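Local coordinates for phosphoenolpyruvate--protein phosphotransferase (Escherichia coli, PDB 5T12), which is the phosphotransfer (EIN) part of Enzyme I-Ntr, which probably passes the phosphoryl group from phosphoenolpyruvate to the carrier protein NPr, at residues A[100-114]-A[126-140]. The protein carries 1 engineered substitution. Sequence-based numbering, arbitrary orientation.
Sequences EWAVKTVIEKFAEQF and AGDLRALGQRLLFHL
Ile107 lies over the bare backbone of Gly133, its CG1 3.6 Å from Gly133 CA. Its CG2 branch reaches the preceding turn of helix 126-140, 3.6 Å from Leu129 O. With no side chain on Gly133, Ile107 can come down onto the backbone as a knob, which Leu129, Arg130 and Leu136 also surround. One turn earlier, Val103 is a second knob, among Gly133, Leu136, Leu137 and Leu140. Its CG1, anti to the backbone N (chi1 170°), reaches Leu136 CB at 3.9 Å.

At one end of the contact Ala126 CB meets Phe114 CB at 3.9 Å, and Leu129 CD2 lies over one face of the Phe114 ring. Nearby, Ala111 CB sits over the centre of the Arg130 guanidinium, 3.8 Å from Arg130 CZ. Glu108 CG comes to the edge of that group, 3.5 Å from Arg130 NH1, but the carboxylate stays beyond salt-bridge range, its plane 70° from the guanidinium. With an alanine here instead of Arg130, the methyl of Ala111 would probably lose its flat cover and Glu108 its nearby positive charge. At the other end, the bent chain of Glu100 runs alongside Leu140 in the opposite sense, with OE2 3.5 Å from Leu140 CB; the carboxylate is salt-bridged to Arg42.

No hydrogen bond joins the segments. Helix 36-61 touches Val103, and helix 68-80 touches Leu129 and Leu136. The nearly antiparallel axes, 171° apart, and the two knobs mark knobs-into-holes packing within the helical subdomain of the EIN domain of Enzyme I-Ntr, a bundle that, as in Enzyme I, probably docks the carrier protein, here NPr.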
loop_
_atom_site.group_PDB
_atom_site.type_symbol
_atom_site.label_atom_id
_atom_site.label_comp_id
_atom_site.label_asym_id
_atom_site.label_seq_id
_atom_site.Cartn_x
_atom_site.Cartn_y
_atom_site.Cartn_z
ATOM N N GLU A 100 -16.812 3.115 8.530
ATOM C CA GLU A 100 -15.698 3.864 7.954
ATOM C C GLU A 100 -15.315 5.054 8.825
ATOM O O GLU A 100 -14.125 5.302 9.055
ATOM C CB GLU A 100 -16.047 4.326 6.538
ATOM C CG GLU A 100 -15.984 3.229 5.482
ATOM C CD GLU A 100 -17.187 2.305 5.514
ATOM O OE1 GLU A 100 -18.130 2.574 6.287
ATOM O OE2 GLU A 100 -17.195 1.310 4.759
ATOM N N TRP A 101 -16.304 5.804 9.316
ATOM C CA TRP A 101 -16.006 6.937 10.187
ATOM C C TRP A 101 -15.449 6.474 11.526
ATOM O O TRP A 101 -14.580 7.136 12.105
ATOM C CB TRP A 101 -17.261 7.787 10.389
ATOM C CG TRP A 101 -17.075 8.927 11.344
ATOM C CD1 TRP A 101 -17.509 8.992 12.636
ATOM C CD2 TRP A 101 -16.404 10.166 11.083
ATOM N NE1 TRP A 101 -17.154 10.196 13.194
ATOM C CE2 TRP A 101 -16.473 10.934 12.262
ATOM C CE3 TRP A 101 -15.751 10.700 9.967
ATOM C CZ2 TRP A 101 -15.917 12.207 12.357
ATOM C CZ3 TRP A 101 -15.202 11.964 10.063
ATOM C CH2 TRP A 101 -15.287 12.703 11.251
ATOM N N ALA A 102 -15.935 5.337 12.032
ATOM C CA ALA A 102 -15.423 4.810 13.292
ATOM C C ALA A 102 -13.948 4.450 13.176
ATOM O O ALA A 102 -13.177 4.644 14.124
ATOM C CB ALA A 102 -16.242 3.595 13.724
ATOM N N VAL A 103 -13.536 3.926 12.021
ATOM C CA VAL A 103 -12.123 3.634 11.802
ATOM C C VAL A 103 -11.324 4.926 11.697
ATOM O O VAL A 103 -10.239 5.049 12.276
ATOM C CB VAL A 103 -11.949 2.751 10.552
ATOM C CG1 VAL A 103 -10.480 2.637 10.179
ATOM C CG2 VAL A 103 -12.543 1.374 10.791
ATOM N N LYS A 104 -11.850 5.914 10.968
ATOM C CA LYS A 104 -11.147 7.186 10.832
ATOM C C LYS A 104 -11.012 7.887 12.177
ATOM O O LYS A 104 -9.967 8.480 12.474
ATOM C CB LYS A 104 -11.872 8.085 9.830
ATOM C CG LYS A 104 -11.224 9.447 9.637
ATOM C CD LYS A 104 -11.929 10.255 8.562
ATOM C CE LYS A 104 -11.223 11.578 8.313
ATOM N NZ LYS A 104 -11.803 12.312 7.155
ATOM N N THR A 105 -12.052 7.820 13.009
ATOM C CA THR A 105 -12.015 8.494 14.303
ATOM C C THR A 105 -10.977 7.865 15.226
ATOM O O THR A 105 -10.158 8.569 15.826
ATOM C CB THR A 105 -13.400 8.460 14.951
ATOM O OG1 THR A 105 -14.351 9.095 14.088
ATOM C CG2 THR A 105 -13.378 9.179 16.292
ATOM N N VAL A 106 -10.993 6.536 15.345
ATOM C CA VAL A 106 -10.103 5.862 16.286
ATOM C C VAL A 106 -8.650 5.985 15.840
ATOM O O VAL A 106 -7.766 6.310 16.640
ATOM C CB VAL A 106 -10.520 4.390 16.457
ATOM C CG1 VAL A 106 -9.457 3.623 17.227
ATOM C CG2 VAL A 106 -11.862 4.302 17.166
ATOM N N ILE A 107 -8.383 5.732 14.557
ATOM C CA ILE A 107 -7.003 5.702 14.075
ATOM C C ILE A 107 -6.361 7.080 14.199
ATOM O O ILE A 107 -5.230 7.215 14.681
ATOM C CB ILE A 107 -6.945 5.173 12.629
ATOM C CG1 ILE A 107 -6.777 3.649 12.617
ATOM C CG2 ILE A 107 -5.807 5.823 11.855
ATOM C CD1 ILE A 107 -7.992 2.876 13.084
ATOM N N GLU A 108 -7.078 8.125 13.780
ATOM C CA GLU A 108 -6.515 9.471 13.841
ATOM C C GLU A 108 -6.335 9.933 15.282
ATOM O O GLU A 108 -5.372 10.644 15.595
ATOM C CB GLU A 108 -7.395 10.451 13.068
ATOM C CG GLU A 108 -7.435 10.187 11.571
ATOM C CD GLU A 108 -8.039 11.333 10.783
ATOM O OE1 GLU A 108 -8.047 11.255 9.536
ATOM O OE2 GLU A 108 -8.500 12.312 11.405
ATOM N N LYS A 109 -7.250 9.538 16.172
ATOM C CA LYS A 109 -7.114 9.893 17.581
ATOM C C LYS A 109 -5.844 9.303 18.179
ATOM O O LYS A 109 -5.130 9.978 18.931
ATOM C CB LYS A 109 -8.344 9.426 18.361
ATOM C CG LYS A 109 -8.199 9.510 19.874
ATOM C CD LYS A 109 -9.557 9.516 20.562
ATOM C CE LYS A 109 -9.668 8.416 21.608
ATOM N NZ LYS A 109 -9.704 7.059 20.993
ATOM N N PHE A 110 -5.539 8.046 17.851
ATOM C CA PHE A 110 -4.351 7.409 18.406
ATOM C C PHE A 110 -3.087 7.784 17.644
ATOM O O PHE A 110 -2.008 7.855 18.245
ATOM C CB PHE A 110 -4.531 5.892 18.431
ATOM C CG PHE A 110 -5.421 5.410 19.540
ATOM C CD1 PHE A 110 -4.983 5.441 20.854
ATOM C CD2 PHE A 110 -6.693 4.933 19.273
ATOM C CE1 PHE A 110 -5.796 5.004 21.881
ATOM C CE2 PHE A 110 -7.512 4.492 20.298
ATOM C CZ PHE A 110 -7.061 4.528 21.604
ATOM N N ALA A 111 -3.193 8.028 16.337
ATOM C CA ALA A 111 -2.037 8.507 15.588
ATOM C C ALA A 111 -1.594 9.874 16.090
ATOM O O ALA A 111 -0.393 10.162 16.162
ATOM C CB ALA A 111 -2.357 8.561 14.094
ATOM N N GLU A 112 -2.554 10.732 16.443
ATOM C CA GLU A 112 -2.219 12.027 17.026
ATOM C C GLU A 112 -1.489 11.859 18.352
ATOM O O GLU A 112 -0.503 12.554 18.624
ATOM C CB GLU A 112 -3.488 12.860 17.209
ATOM C CG GLU A 112 -3.884 13.661 15.983
ATOM C CD GLU A 112 -5.368 13.958 15.934
ATOM O OE1 GLU A 112 -5.900 14.141 14.818
ATOM O OE2 GLU A 112 -6.007 14.002 17.006
ATOM N N GLN A 113 -1.959 10.933 19.192
ATOM C CA GLN A 113 -1.327 10.728 20.491
ATOM C C GLN A 113 0.092 10.197 20.339
ATOM O O GLN A 113 0.993 10.593 21.089
ATOM C CB GLN A 113 -2.171 9.780 21.343
ATOM C CG GLN A 113 -3.524 10.349 21.745
ATOM C CD GLN A 113 -4.382 9.347 22.492
ATOM O OE1 GLN A 113 -3.880 8.361 23.034
ATOM N NE2 GLN A 113 -5.686 9.592 22.520
ATOM N N PHE A 114 0.313 9.300 19.374
ATOM C CA PHE A 114 1.661 8.796 19.130
ATOM C C PHE A 114 2.581 9.898 18.620
ATOM O O PHE A 114 3.754 9.964 19.006
ATOM C CB PHE A 114 1.616 7.632 18.139
ATOM C CG PHE A 114 1.345 6.300 18.779
ATOM C CD1 PHE A 114 0.141 6.053 19.419
ATOM C CD2 PHE A 114 2.290 5.289 18.730
ATOM C CE1 PHE A 114 -0.112 4.828 20.004
ATOM C CE2 PHE A 114 2.043 4.060 19.313
ATOM C CZ PHE A 114 0.840 3.830 19.950
ATOM N N ALA A 126 3.641 6.690 14.385
ATOM C CA ALA A 126 2.320 7.263 14.149
ATOM C C ALA A 126 1.866 7.041 12.713
ATOM O O ALA A 126 0.664 6.907 12.456
ATOM C CB ALA A 126 2.329 8.755 14.482
ATOM N N GLY A 127 2.807 6.995 11.766
ATOM C CA GLY A 127 2.449 6.711 10.388
ATOM C C GLY A 127 1.987 5.285 10.172
ATOM O O GLY A 127 1.142 5.028 9.310
ATOM N N ASP A 128 2.533 4.340 10.943
ATOM C CA ASP A 128 2.091 2.953 10.840
ATOM C C ASP A 128 0.620 2.816 11.203
ATOM O O ASP A 128 -0.111 2.035 10.583
ATOM C CB ASP A 128 2.943 2.058 11.741
ATOM C CG ASP A 128 4.399 2.038 11.334
ATOM O OD1 ASP A 128 4.851 3.006 10.687
ATOM O OD2 ASP A 128 5.093 1.054 11.664
ATOM N N LEU A 129 0.170 3.564 12.212
ATOM C CA LEU A 129 -1.227 3.490 12.625
ATOM C C LEU A 129 -2.155 3.962 11.514
ATOM O O LEU A 129 -3.222 3.376 11.297
ATOM C CB LEU A 129 -1.445 4.313 13.895
ATOM C CG LEU A 129 -1.221 3.604 15.235
ATOM C CD1 LEU A 129 -2.143 2.401 15.359
ATOM C CD2 LEU A 129 0.234 3.191 15.418
ATOM N N ARG A 130 -1.766 5.018 10.796
ATOM C CA ARG A 130 -2.570 5.470 9.666
ATOM C C ARG A 130 -2.587 4.426 8.558
ATOM O O ARG A 130 -3.607 4.242 7.883
ATOM C CB ARG A 130 -2.041 6.805 9.141
ATOM C CG ARG A 130 -2.039 7.915 10.178
ATOM C CD ARG A 130 -1.815 9.277 9.543
ATOM N NE ARG A 130 -1.748 10.332 10.550
ATOM C CZ ARG A 130 -2.812 10.917 11.091
ATOM N NH1 ARG A 130 -4.032 10.549 10.725
ATOM N NH2 ARG A 130 -2.658 11.868 12.002
ATOM N N ALA A 131 -1.466 3.726 8.362
ATOM C CA ALA A 131 -1.423 2.655 7.371
ATOM C C ALA A 131 -2.366 1.520 7.749
ATOM O O ALA A 131 -3.069 0.975 6.890
ATOM C CB ALA A 131 0.007 2.138 7.218
ATOM N N LEU A 132 -2.390 1.146 9.033
ATOM C CA LEU A 132 -3.331 0.126 9.485
ATOM C C LEU A 132 -4.770 0.581 9.288
ATOM O O LEU A 132 -5.639 -0.220 8.925
ATOM C CB LEU A 132 -3.074 -0.218 10.953
ATOM C CG LEU A 132 -2.174 -1.422 11.247
ATOM C CD1 LEU A 132 -0.770 -1.213 10.699
ATOM C CD2 LEU A 132 -2.131 -1.708 12.741
ATOM N N GLY A 133 -5.042 1.866 9.524
ATOM C CA GLY A 133 -6.365 2.392 9.239
ATOM C C GLY A 133 -6.688 2.367 7.758
ATOM O O GLY A 133 -7.809 2.040 7.363
ATOM N N GLN A 134 -5.707 2.714 6.919
ATOM C CA GLN A 134 -5.886 2.603 5.474
ATOM C C GLN A 134 -6.217 1.173 5.071
ATOM O O GLN A 134 -7.075 0.945 4.209
ATOM C CB GLN A 134 -4.624 3.080 4.755
ATOM C CG GLN A 134 -4.422 4.585 4.767
ATOM C CD GLN A 134 -5.042 5.262 3.562
ATOM O OE1 GLN A 134 -6.098 5.886 3.659
ATOM N NE2 GLN A 134 -4.384 5.143 2.415
ATOM N N ARG A 135 -5.552 0.195 5.689
ATOM C CA ARG A 135 -5.817 -1.202 5.361
ATOM C C ARG A 135 -7.190 -1.634 5.863
ATOM O O ARG A 135 -7.871 -2.435 5.212
ATOM C CB ARG A 135 -4.724 -2.094 5.947
ATOM C CG ARG A 135 -4.616 -3.455 5.283
ATOM C CD ARG A 135 -4.276 -3.310 3.811
ATOM N NE ARG A 135 -4.330 -4.583 3.101
ATOM C CZ ARG A 135 -4.217 -4.708 1.782
ATOM N NH1 ARG A 135 -4.046 -3.633 1.024
ATOM N NH2 ARG A 135 -4.280 -5.906 1.220
ATOM N N LEU A 136 -7.610 -1.117 7.020
ATOM C CA LEU A 136 -8.952 -1.400 7.520
ATOM C C LEU A 136 -10.012 -0.906 6.544
ATOM O O LEU A 136 -10.980 -1.615 6.245
ATOM C CB LEU A 136 -9.142 -0.761 8.897
ATOM C CG LEU A 136 -9.132 -1.696 10.109
ATOM C CD1 LEU A 136 -8.010 -2.712 9.991
ATOM C CD2 LEU A 136 -8.998 -0.900 11.398
ATOM N N LEU A 137 -9.841 0.317 6.033
ATOM C CA LEU A 137 -10.765 0.842 5.033
ATOM C C LEU A 137 -10.695 0.047 3.736
ATOM O O LEU A 137 -11.691 -0.040 3.007
ATOM C CB LEU A 137 -10.464 2.317 4.766
ATOM C CG LEU A 137 -10.613 3.280 5.946
ATOM C CD1 LEU A 137 -10.205 4.688 5.542
ATOM C CD2 LEU A 137 -12.038 3.259 6.467
ATOM N N PHE A 138 -9.535 -0.540 3.435
ATOM C CA PHE A 138 -9.391 -1.330 2.217
ATOM C C PHE A 138 -10.321 -2.536 2.225
ATOM O O PHE A 138 -10.927 -2.869 1.200
ATOM C CB PHE A 138 -7.936 -1.774 2.053
ATOM C CG PHE A 138 -7.689 -2.603 0.826
ATOM C CD1 PHE A 138 -7.537 -1.999 -0.410
ATOM C CD2 PHE A 138 -7.601 -3.983 0.908
ATOM C CE1 PHE A 138 -7.307 -2.753 -1.543
ATOM C CE2 PHE A 138 -7.371 -4.746 -0.224
ATOM C CZ PHE A 138 -7.223 -4.129 -1.452
ATOM N N HIS A 139 -10.449 -3.202 3.374
ATOM C CA HIS A 139 -11.295 -4.385 3.463
ATOM C C HIS A 139 -12.771 -4.047 3.627
ATOM O O HIS A 139 -13.617 -4.924 3.424
ATOM C CB HIS A 139 -10.834 -5.275 4.619
ATOM C CG HIS A 139 -9.453 -5.826 4.441
ATOM N ND1 HIS A 139 -8.377 -5.392 5.185
ATOM C CD2 HIS A 139 -8.972 -6.770 3.599
ATOM C CE1 HIS A 139 -7.294 -6.049 4.812
ATOM N NE2 HIS A 139 -7.628 -6.891 3.851
ATOM N N LEU A 140 -13.098 -2.806 3.991
ATOM C CA LEU A 140 -14.499 -2.407 4.056
ATOM C C LEU A 140 -15.087 -2.202 2.665
ATOM O O LEU A 140 -16.293 -2.384 2.468
ATOM C CB LEU A 140 -14.646 -1.132 4.888
ATOM C CG LEU A 140 -14.363 -1.250 6.386
ATOM C CD1 LEU A 140 -14.432 0.114 7.054
ATOM C CD2 LEU A 140 -15.340 -2.216 7.037
#